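Long-range contacts in mirolysin (Tannerella forsythia, PDB 6R7V), which is a pappalysin-family zinc metallopeptidase of the metzincin clan, held here as a latent zymogen by a cysteine switch, and probably cleaves peptide bonds once activated: residues 4-12 against 268-276; 73-84 against 201-210. The protein carries 1 engineered substitution. All blocks are in the same frame, centred on the assembly; numbering follows the deposited sequence. Where two conformers were deposited one is given.

Interaction 1 (4-12 against 268-276); sequences RTCGSELNM and DYTYDACMN. With ZN (zinc ion), chain D.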
loop_
_atom_site.group_PDB
_atom_site.type_symbol
_atom_site.label_atom_id
_atom_site.label_comp_id
_atom_site.label_asym_id
_atom_site.label_seq_id
_atom_site.Cartn_x
_atom_site.Cartn_y
_atom_site.Cartn_z
ATOM N N ARG A 4 -1.522 1.294 -14.683
ATOM C CA ARG A 4 -1.439 1.877 -13.342
ATOM C C ARG A 4 -0.127 2.669 -13.186
ATOM O O ARG A 4 0.899 2.271 -13.741
ATOM C CB ARG A 4 -1.567 0.756 -12.287
ATOM C CG ARG A 4 -1.206 1.096 -10.851
ATOM C CD ARG A 4 -1.392 -0.087 -9.877
ATOM N NE ARG A 4 -2.679 -0.781 -10.018
ATOM C CZ ARG A 4 -3.849 -0.311 -9.594
ATOM N NH1 ARG A 4 -3.924 0.887 -9.015
ATOM N NH2 ARG A 4 -4.956 -1.026 -9.755
ATOM N N THR A 5 -0.184 3.825 -12.483
ATOM C CA THR A 5 1.000 4.646 -12.192
ATOM C C THR A 5 1.219 4.613 -10.692
ATOM O O THR A 5 0.256 4.611 -9.918
ATOM C CB THR A 5 0.861 6.060 -12.709
ATOM O OG1 THR A 5 -0.332 6.591 -12.145
ATOM C CG2 THR A 5 0.832 6.137 -14.231
ATOM N N CYS A 6 2.472 4.554 -10.275
ATOM C CA CYS A 6 2.825 4.439 -8.872
ATOM C C CYS A 6 4.153 5.087 -8.619
ATOM O O CYS A 6 5.075 4.905 -9.419
ATOM C CB CYS A 6 2.833 2.965 -8.475
ATOM S SG CYS A 6 3.343 2.645 -6.770
ATOM N N GLY A 7 4.273 5.821 -7.521
ATOM C CA GLY A 7 5.536 6.472 -7.213
ATOM C C GLY A 7 6.442 5.650 -6.316
ATOM O O GLY A 7 7.415 6.199 -5.779
ATOM N N SER A 8 6.165 4.334 -6.140
ATOM C CA SER A 8 6.970 3.502 -5.257
ATOM C C SER A 8 7.683 2.360 -5.959
ATOM O O SER A 8 7.709 1.240 -5.466
ATOM C CB SER A 8 6.118 2.959 -4.124
ATOM O OG SER A 8 5.594 4.022 -3.349
ATOM N N GLU A 9 8.349 2.668 -7.060
ATOM C CA GLU A 9 9.171 1.683 -7.741
ATOM C C GLU A 9 10.529 1.615 -7.050
ATOM O O GLU A 9 11.043 2.641 -6.602
ATOM C CB GLU A 9 9.334 2.054 -9.226
ATOM C CG GLU A 9 8.033 1.971 -10.023
ATOM C CD GLU A 9 8.031 2.418 -11.475
ATOM O OE1 GLU A 9 6.966 2.300 -12.125
ATOM O OE2 GLU A 9 9.083 2.891 -11.963
ATOM N N LEU A 10 11.145 0.424 -7.026
ATOM C CA LEU A 10 12.479 0.221 -6.480
ATOM C C LEU A 10 13.347 -0.489 -7.501
ATOM O O LEU A 10 13.553 -1.705 -7.428
ATOM C CB LEU A 10 12.477 -0.558 -5.151
ATOM C CG LEU A 10 11.840 0.147 -3.935
ATOM C CD1 LEU A 10 11.803 -0.805 -2.731
ATOM C CD2 LEU A 10 12.612 1.427 -3.539
ATOM N N ASN A 11 13.831 0.271 -8.490
ATOM C CA ASN A 11 14.707 -0.255 -9.524
ATOM C C ASN A 11 16.098 -0.328 -8.940
ATOM O O ASN A 11 16.794 0.684 -8.860
ATOM C CB ASN A 11 14.626 0.614 -10.780
ATOM C CG ASN A 11 15.430 0.057 -11.919
ATOM O OD1 ASN A 11 16.494 -0.534 -11.717
ATOM N ND2 ASN A 11 14.928 0.216 -13.139
ATOM N N MET A 12 16.466 -1.508 -8.450
ATOM C CA MET A 12 17.701 -1.680 -7.702
ATOM C C MET A 12 18.948 -1.369 -8.512
ATOM O O MET A 12 19.853 -0.771 -7.934
ATOM C CB MET A 12 17.778 -3.070 -7.058
ATOM C CG MET A 12 16.704 -3.289 -6.001
ATOM S SD MET A 12 16.521 -1.999 -4.719
ATOM C CE MET A 12 18.093 -2.033 -3.963
ATOM N N ASP A 268 0.808 -5.840 -8.927
ATOM C CA ASP A 268 1.051 -5.610 -10.351
ATOM C C ASP A 268 0.417 -4.240 -10.698
ATOM O O ASP A 268 0.049 -3.480 -9.792
ATOM C CB ASP A 268 0.508 -6.780 -11.228
ATOM C CG ASP A 268 1.271 -6.962 -12.546
ATOM O OD1 ASP A 268 1.819 -5.967 -13.062
ATOM O OD2 ASP A 268 1.335 -8.091 -13.040
ATOM N N TYR A 269 0.323 -3.901 -12.005
ATOM C CA TYR A 269 -0.224 -2.626 -12.480
ATOM C C TYR A 269 -1.539 -2.804 -13.218
ATOM O O TYR A 269 -1.965 -1.914 -13.956
ATOM C CB TYR A 269 0.773 -1.891 -13.396
ATOM C CG TYR A 269 1.831 -1.042 -12.727
ATOM C CD1 TYR A 269 1.837 -0.852 -11.343
ATOM C CD2 TYR A 269 2.793 -0.380 -13.483
ATOM C CE1 TYR A 269 2.765 -0.005 -10.738
ATOM C CE2 TYR A 269 3.736 0.451 -12.888
ATOM C CZ TYR A 269 3.710 0.647 -11.517
ATOM O OH TYR A 269 4.669 1.436 -10.930
ATOM N N THR A 270 -2.198 -3.944 -13.016
ATOM C CA THR A 270 -3.448 -4.241 -13.694
ATOM C C THR A 270 -4.645 -3.433 -13.141
ATOM O O THR A 270 -4.549 -2.823 -12.062
ATOM C CB THR A 270 -3.714 -5.737 -13.609
ATOM O OG1 THR A 270 -3.479 -6.163 -12.282
ATOM C CG2 THR A 270 -2.817 -6.525 -14.560
ATOM N N TYR A 271 -5.766 -3.438 -13.879
ATOM C CA TYR A 271 -7.002 -2.770 -13.467
ATOM C C TYR A 271 -7.509 -3.308 -12.153
ATOM O O TYR A 271 -7.366 -4.496 -11.892
ATOM C CB TYR A 271 -8.107 -2.986 -14.494
ATOM C CG TYR A 271 -7.983 -2.273 -15.813
ATOM C CD1 TYR A 271 -7.092 -1.210 -15.981
ATOM C CD2 TYR A 271 -8.805 -2.609 -16.874
ATOM C CE1 TYR A 271 -7.014 -0.518 -17.196
ATOM C CE2 TYR A 271 -8.753 -1.916 -18.078
ATOM C CZ TYR A 271 -7.848 -0.881 -18.239
ATOM O OH TYR A 271 -7.806 -0.238 -19.462
ATOM N N ASP A 272 -8.153 -2.457 -11.350
ATOM C CA ASP A 272 -8.658 -2.902 -10.066
ATOM C C ASP A 272 -9.531 -4.153 -10.090
ATOM O O ASP A 272 -9.413 -5.001 -9.191
ATOM C CB ASP A 272 -9.512 -1.809 -9.460
ATOM C CG ASP A 272 -8.798 -0.589 -8.919
ATOM O OD1 ASP A 272 -7.642 -0.337 -9.325
ATOM O OD2 ASP A 272 -9.402 0.124 -8.120
ATOM N N ALA A 273 -10.458 -4.244 -11.056
ATOM C CA ALA A 273 -11.384 -5.371 -11.115
ATOM C C ALA A 273 -10.712 -6.676 -11.563
ATOM O O ALA A 273 -11.344 -7.735 -11.454
ATOM C CB ALA A 273 -12.557 -5.046 -12.027
ATOM N N CYS A 274 -9.466 -6.605 -12.034
ATOM C CA CYS A 274 -8.825 -7.838 -12.464
ATOM C C CYS A 274 -7.770 -8.309 -11.433
ATOM O O CYS A 274 -7.171 -9.360 -11.625
ATOM C CB CYS A 274 -8.276 -7.681 -13.875
ATOM S SG CYS A 274 -9.553 -7.173 -15.061
ATOM N N MET A 275 -7.647 -7.613 -10.283
ATOM C CA MET A 275 -6.821 -8.032 -9.164
ATOM C C MET A 275 -7.641 -8.788 -8.150
ATOM O O MET A 275 -8.818 -8.470 -7.933
ATOM C CB MET A 275 -6.209 -6.838 -8.453
ATOM C CG MET A 275 -5.281 -6.073 -9.306
ATOM S SD MET A 275 -4.683 -4.611 -8.412
ATOM C CE MET A 275 -3.125 -4.390 -9.329
ATOM N N ASN A 276 -7.023 -9.738 -7.449
ATOM C CA ASN A 276 -7.822 -10.468 -6.470
ATOM C C ASN A 276 -7.001 -11.290 -5.460
ATOM O O ASN A 276 -7.612 -12.059 -4.714
ATOM C CB ASN A 276 -8.862 -11.386 -7.167
ATOM C CG ASN A 276 -8.220 -12.202 -8.255
ATOM O OD1 ASN A 276 -7.276 -12.943 -7.999
ATOM N ND2 ASN A 276 -8.686 -12.046 -9.503
HETATM ZN ZN ZN D . 3.381 0.436 -6.609
HETATM O O HOH W 1 -3.607 -1.054 -15.882
#

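Interaction 2 (73-84 against 201-210); sequences VLNEDFRRMNAD and KGRTATHAVG. Engineered in segment 201-210: Ala208 (natural residue Glu). With ZN (zinc ion), chain D.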
loop_
_atom_site.group_PDB
_atom_site.type_symbol
_atom_site.label_atom_id
_atom_site.label_comp_id
_atom_site.label_asym_id
_atom_site.label_seq_id
_atom_site.Cartn_x
_atom_site.Cartn_y
_atom_site.Cartn_z
ATOM N N VAL A 73 -12.836 -1.947 1.553
ATOM C CA VAL A 73 -12.016 -2.672 0.579
ATOM C C VAL A 73 -10.713 -3.164 1.228
ATOM O O VAL A 73 -10.320 -4.321 1.006
ATOM C CB VAL A 73 -11.716 -1.768 -0.639
ATOM C CG1 VAL A 73 -10.623 -2.384 -1.533
ATOM C CG2 VAL A 73 -12.976 -1.521 -1.478
ATOM N N LEU A 74 -10.046 -2.332 2.048
ATOM C CA LEU A 74 -8.820 -2.807 2.691
ATOM C C LEU A 74 -9.099 -4.005 3.582
ATOM O O LEU A 74 -8.362 -4.975 3.551
ATOM C CB LEU A 74 -8.135 -1.714 3.506
ATOM C CG LEU A 74 -7.643 -0.479 2.713
ATOM C CD1 LEU A 74 -7.081 0.568 3.662
ATOM C CD2 LEU A 74 -6.499 -0.863 1.741
ATOM N N ASN A 75 -10.202 -3.963 4.317
ATOM C CA ASN A 75 -10.559 -5.083 5.191
ATOM C C ASN A 75 -10.930 -6.325 4.399
ATOM O O ASN A 75 -10.648 -7.423 4.871
ATOM C CB ASN A 75 -11.669 -4.684 6.134
ATOM C CG ASN A 75 -11.110 -3.866 7.290
ATOM O OD1 ASN A 75 -10.160 -4.301 7.921
ATOM N ND2 ASN A 75 -11.657 -2.700 7.580
ATOM N N GLU A 76 -11.470 -6.175 3.200
ATOM C CA GLU A 76 -11.723 -7.336 2.357
ATOM C C GLU A 76 -10.435 -7.907 1.817
ATOM O O GLU A 76 -10.150 -9.109 1.983
ATOM C CB GLU A 76 -12.600 -6.955 1.149
ATOM C CG GLU A 76 -14.037 -6.634 1.527
ATOM C CD GLU A 76 -14.915 -6.236 0.348
ATOM O OE1 GLU A 76 -14.471 -6.328 -0.819
ATOM O OE2 GLU A 76 -16.058 -5.804 0.607
ATOM N N ASP A 77 -9.597 -7.042 1.196
ATOM C CA ASP A 77 -8.407 -7.568 0.518
ATOM C C ASP A 77 -7.374 -8.137 1.465
ATOM O O ASP A 77 -6.699 -9.110 1.083
ATOM C CB ASP A 77 -7.802 -6.454 -0.337
ATOM C CG ASP A 77 -8.714 -5.999 -1.487
ATOM O OD1 ASP A 77 -9.734 -6.689 -1.755
ATOM O OD2 ASP A 77 -8.384 -4.990 -2.145
ATOM N N PHE A 78 -7.225 -7.555 2.655
ATOM C CA PHE A 78 -6.246 -8.031 3.642
ATOM C C PHE A 78 -6.780 -9.154 4.538
ATOM O O PHE A 78 -6.081 -9.592 5.465
ATOM C CB PHE A 78 -5.757 -6.843 4.484
ATOM C CG PHE A 78 -4.762 -5.973 3.761
ATOM C CD1 PHE A 78 -5.188 -4.974 2.883
ATOM C CD2 PHE A 78 -3.392 -6.187 3.902
ATOM C CE1 PHE A 78 -4.258 -4.230 2.143
ATOM C CE2 PHE A 78 -2.461 -5.397 3.186
ATOM C CZ PHE A 78 -2.905 -4.416 2.331
ATOM N N ARG A 79 -7.992 -9.658 4.249
ATOM C CA ARG A 79 -8.523 -10.788 5.028
ATOM C C ARG A 79 -9.073 -11.855 4.068
ATOM O O ARG A 79 -9.823 -12.747 4.504
ATOM C CB ARG A 79 -9.601 -10.300 5.993
ATOM C CG ARG A 79 -9.049 -9.385 7.094
ATOM C CD ARG A 79 -10.120 -9.047 8.120
ATOM N NE ARG A 79 -11.285 -8.380 7.547
ATOM C CZ ARG A 79 -12.395 -8.137 8.236
ATOM N NH1 ARG A 79 -12.497 -8.520 9.500
ATOM N NH2 ARG A 79 -13.427 -7.543 7.655
ATOM N N ARG A 80 -8.700 -11.778 2.775
ATOM C CA ARG A 80 -9.245 -12.646 1.722
ATOM C C ARG A 80 -10.794 -12.777 1.842
ATOM O O ARG A 80 -11.376 -13.871 1.730
ATOM C CB ARG A 80 -8.551 -14.013 1.670
ATOM C CG ARG A 80 -8.818 -14.687 0.311
ATOM C CD ARG A 80 -7.717 -15.598 -0.219
ATOM N NE ARG A 80 -8.063 -16.115 -1.547
ATOM C CZ ARG A 80 -7.922 -15.458 -2.708
ATOM N NH1 ARG A 80 -7.443 -14.212 -2.733
ATOM N NH2 ARG A 80 -8.300 -16.027 -3.850
ATOM N N MET A 81 -11.452 -11.626 2.017
ATOM C CA MET A 81 -12.896 -11.532 2.055
ATOM C C MET A 81 -13.415 -10.754 0.862
ATOM O O MET A 81 -14.615 -10.455 0.815
ATOM C CB MET A 81 -13.354 -10.924 3.367
ATOM C CG MET A 81 -13.117 -11.865 4.532
ATOM S SD MET A 81 -13.509 -11.084 6.095
ATOM C CE MET A 81 -15.237 -11.024 5.970
ATOM N N ASN A 82 -12.547 -10.479 -0.126
ATOM C CA ASN A 82 -12.984 -9.847 -1.387
ATOM C C ASN A 82 -13.832 -10.858 -2.159
ATOM O O ASN A 82 -13.381 -11.986 -2.367
ATOM C CB ASN A 82 -11.753 -9.416 -2.223
ATOM C CG ASN A 82 -10.640 -10.442 -2.320
ATOM O OD1 ASN A 82 -10.124 -10.929 -1.288
ATOM N ND2 ASN A 82 -10.213 -10.735 -3.566
ATOM N N ALA A 83 -15.028 -10.478 -2.603
ATOM C CA ALA A 83 -15.846 -11.450 -3.357
ATOM C C ALA A 83 -15.147 -11.939 -4.619
ATOM O O ALA A 83 -15.318 -13.114 -4.994
ATOM C CB ALA A 83 -17.203 -10.853 -3.707
ATOM N N ASP A 84 -14.317 -11.083 -5.257
ATOM C CA ASP A 84 -13.620 -11.517 -6.467
ATOM C C ASP A 84 -12.464 -12.501 -6.184
ATOM O O ASP A 84 -11.790 -12.882 -7.136
ATOM C CB ASP A 84 -13.160 -10.351 -7.353
ATOM C CG ASP A 84 -12.215 -9.322 -6.753
ATOM O OD1 ASP A 84 -11.716 -9.544 -5.629
ATOM O OD2 ASP A 84 -11.981 -8.281 -7.407
ATOM N N LYS A 201 -12.249 0.297 -7.754
ATOM C CA LYS A 201 -12.610 -0.736 -6.782
ATOM C C LYS A 201 -11.736 -0.645 -5.530
ATOM O O LYS A 201 -11.752 -1.574 -4.712
ATOM C CB LYS A 201 -12.557 -2.157 -7.387
ATOM C CG LYS A 201 -13.406 -2.350 -8.647
ATOM C CD LYS A 201 -14.875 -2.223 -8.302
ATOM C CE LYS A 201 -15.805 -2.376 -9.489
ATOM N NZ LYS A 201 -17.197 -2.221 -9.022
ATOM N N GLY A 202 -11.044 0.490 -5.354
ATOM C CA GLY A 202 -10.238 0.735 -4.163
ATOM C C GLY A 202 -8.927 -0.009 -4.119
ATOM O O GLY A 202 -8.288 -0.048 -3.051
ATOM N N ARG A 203 -8.466 -0.552 -5.272
ATOM C CA ARG A 203 -7.213 -1.313 -5.233
ATOM C C ARG A 203 -5.967 -0.438 -5.319
ATOM O O ARG A 203 -4.878 -0.936 -5.060
ATOM C CB ARG A 203 -7.169 -2.417 -6.309
ATOM C CG ARG A 203 -7.655 -3.757 -5.793
ATOM C CD ARG A 203 -9.120 -3.767 -5.364
ATOM N NE ARG A 203 -9.442 -5.031 -4.699
ATOM C CZ ARG A 203 -9.989 -6.071 -5.316
ATOM N NH1 ARG A 203 -10.246 -6.022 -6.621
ATOM N NH2 ARG A 203 -10.238 -7.189 -4.646
ATOM N N THR A 204 -6.071 0.828 -5.694
ATOM C CA THR A 204 -4.898 1.706 -5.662
ATOM C C THR A 204 -4.399 1.753 -4.206
ATOM O O THR A 204 -3.194 1.620 -3.941
ATOM C CB THR A 204 -5.206 3.098 -6.237
ATOM O OG1 THR A 204 -5.638 2.926 -7.593
ATOM C CG2 THR A 204 -3.999 4.008 -6.211
ATOM N N ALA A 205 -5.323 1.894 -3.249
ATOM C CA ALA A 205 -4.877 1.910 -1.849
ATOM C C ALA A 205 -4.447 0.530 -1.368
ATOM O O ALA A 205 -3.526 0.460 -0.572
ATOM C CB ALA A 205 -5.979 2.463 -0.941
ATOM N N THR A 206 -5.096 -0.566 -1.831
ATOM C CA THR A 206 -4.610 -1.896 -1.416
ATOM C C THR A 206 -3.158 -2.069 -1.835
ATOM O O THR A 206 -2.315 -2.504 -1.026
ATOM C CB THR A 206 -5.468 -2.999 -2.071
ATOM O OG1 THR A 206 -6.788 -2.838 -1.528
ATOM C CG2 THR A 206 -4.989 -4.410 -1.712
ATOM N N HIS A 207 -2.851 -1.669 -3.088
ATOM C CA HIS A 207 -1.499 -1.758 -3.631
ATOM C C HIS A 207 -0.525 -0.870 -2.811
ATOM O O HIS A 207 0.569 -1.328 -2.445
ATOM C CB HIS A 207 -1.588 -1.309 -5.094
ATOM C CG HIS A 207 -0.291 -1.197 -5.819
ATOM N ND1 HIS A 207 0.084 -2.128 -6.771
ATOM C CD2 HIS A 207 0.649 -0.222 -5.758
ATOM C CE1 HIS A 207 1.237 -1.696 -7.250
ATOM N NE2 HIS A 207 1.624 -0.562 -6.646
ATOM N N ALA A 208 -0.915 0.393 -2.537
ATOM C CA ALA A 208 -0.040 1.322 -1.800
ATOM C C ALA A 208 0.192 0.834 -0.395
ATOM O O ALA A 208 1.315 0.940 0.112
ATOM C CB ALA A 208 -0.659 2.707 -1.759
ATOM N N VAL A 209 -0.863 0.346 0.275
ATOM C CA VAL A 209 -0.709 -0.167 1.650
ATOM C C VAL A 209 0.227 -1.404 1.613
ATOM O O VAL A 209 1.034 -1.573 2.537
ATOM C CB VAL A 209 -2.092 -0.441 2.321
ATOM C CG1 VAL A 209 -1.952 -1.168 3.657
ATOM C CG2 VAL A 209 -2.862 0.863 2.504
ATOM N N GLY A 210 0.171 -2.205 0.534
ATOM C CA GLY A 210 1.121 -3.301 0.380
ATOM C C GLY A 210 2.546 -2.770 0.432
ATOM O O GLY A 210 3.374 -3.331 1.135
HETATM ZN ZN ZN D . 3.381 0.436 -6.609
#

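Interaction 1 (4-12 against 268-276)
The cysteine switch of the zymogen docks here: residues 4-12 of the propeptide bring Cys6 onto the zinc ion and lie against the segment 268-276 of the catalytic domain. Cys6 is the switch itself. Its SG binds the zinc ion at 2.2 Å, completing a site with His207, His211 and His217, and also accepts a hydrogen bond from the backbone N of Ser8. Tyr269 packs beside this cysteine: its ring carbon CE1 lies 3.7 Å from Cys6 CB, and Tyr269 OH donates over 2.7 Å to the anti lone pair of Glu9 OE1. Over one face of the ring sits the carbonyl oxygen of Arg4, offset toward the rim. Arg4 itself runs its aliphatic part past Tyr269, CD lying 3.6 Å from CD1 of the ring, and a bend at chi3 (-47°) turns the guanidinium toward residues 270-275. There NH2 is shared by two acceptors. Arg4 NH2 meets Asp272 OD1 at 2.8 Å in a nearly straight salt bridge (161°) that lies in the guanidinium plane, and Thr270 O at 3.0 Å, tilted out of that plane. Met275 CE packs 3.7 Å from Arg4 NE. A salt bridge at Arg4 and a hydroxyl-carboxylate bond at Glu9 hold the segment before and after Cys6, consistent with a propeptide fixed so that its sulfur keeps its place on the zinc ion.

Interaction 2 (73-84 against 201-210)
With chi1 at -65°, Asp77 swings its carboxylate away from its own carbonyl carbon and toward helix 203-212, while Arg203, bent at chi2 (63°), brings its guanidinium round to meet it. The grip is side-on: Arg203 NE donates to Asp77 OD2 at 2.8 Å on the syn side, and its NH2 to Asp77 OD1 at 3.0 Å from above the carboxylate plane, the two flat groups being turned 36° apart. Thr206 OG1 donates to Asp77 OD2 from the anti side over 2.7 Å, so this oxygen takes two hydrogen bonds. Asp84 meets Arg203 end-on and nearly coplanar, at the neighbouring edge of the guanidinium, so NH2 serves both aspartates: Asp84 OD1 accepts from Arg203 NH2 at 2.9 Å and Asp84 OD2 from Arg203 NH1 at 3.0 Å, both through syn lone pairs. Asn82 ND2 also donates to Asp84 OD1, helping to fix that carboxylate. Beside this network, Val73 CG1 and CG2 rest on Lys201 O, the side chains of Leu74 and Thr206 slide past each other in opposite directions, and Phe78 CZ meets Val209 CG1 at 3.6 Å. The C-terminal end of helix 64-77, with the turn after it, is thereby joined to helix 203-212, which carries the zinc ligand His207 and the engineered Ala208 (naturally Glu). One buried arginine holding two carboxylates at adjacent edges probably keeps both aspartates ionised and fixes its own rotation.

Both contacts reach the zinc ion: interaction 1 supplies the propeptide ligand Cys6, interaction 2 the catalytic-domain ligand His207, and their centres lie about 13 Å apart. Along the chain, interaction 2 is nested inside the loop that interaction 1 closes. They also meet directly. Asp272, which pairs with Arg4 through OD1, probably accepts a hydrogen bond at Asp272 OD2 from Lys201 N over 2.9 Å, and Arg80 NH1 probably donates to Asn276 O, also over 2.9 Å. Segment 268-276 therefore touches the propeptide as well as both partners of interaction 2, linking the latency switch to the surroundings of the zinc-binding helix.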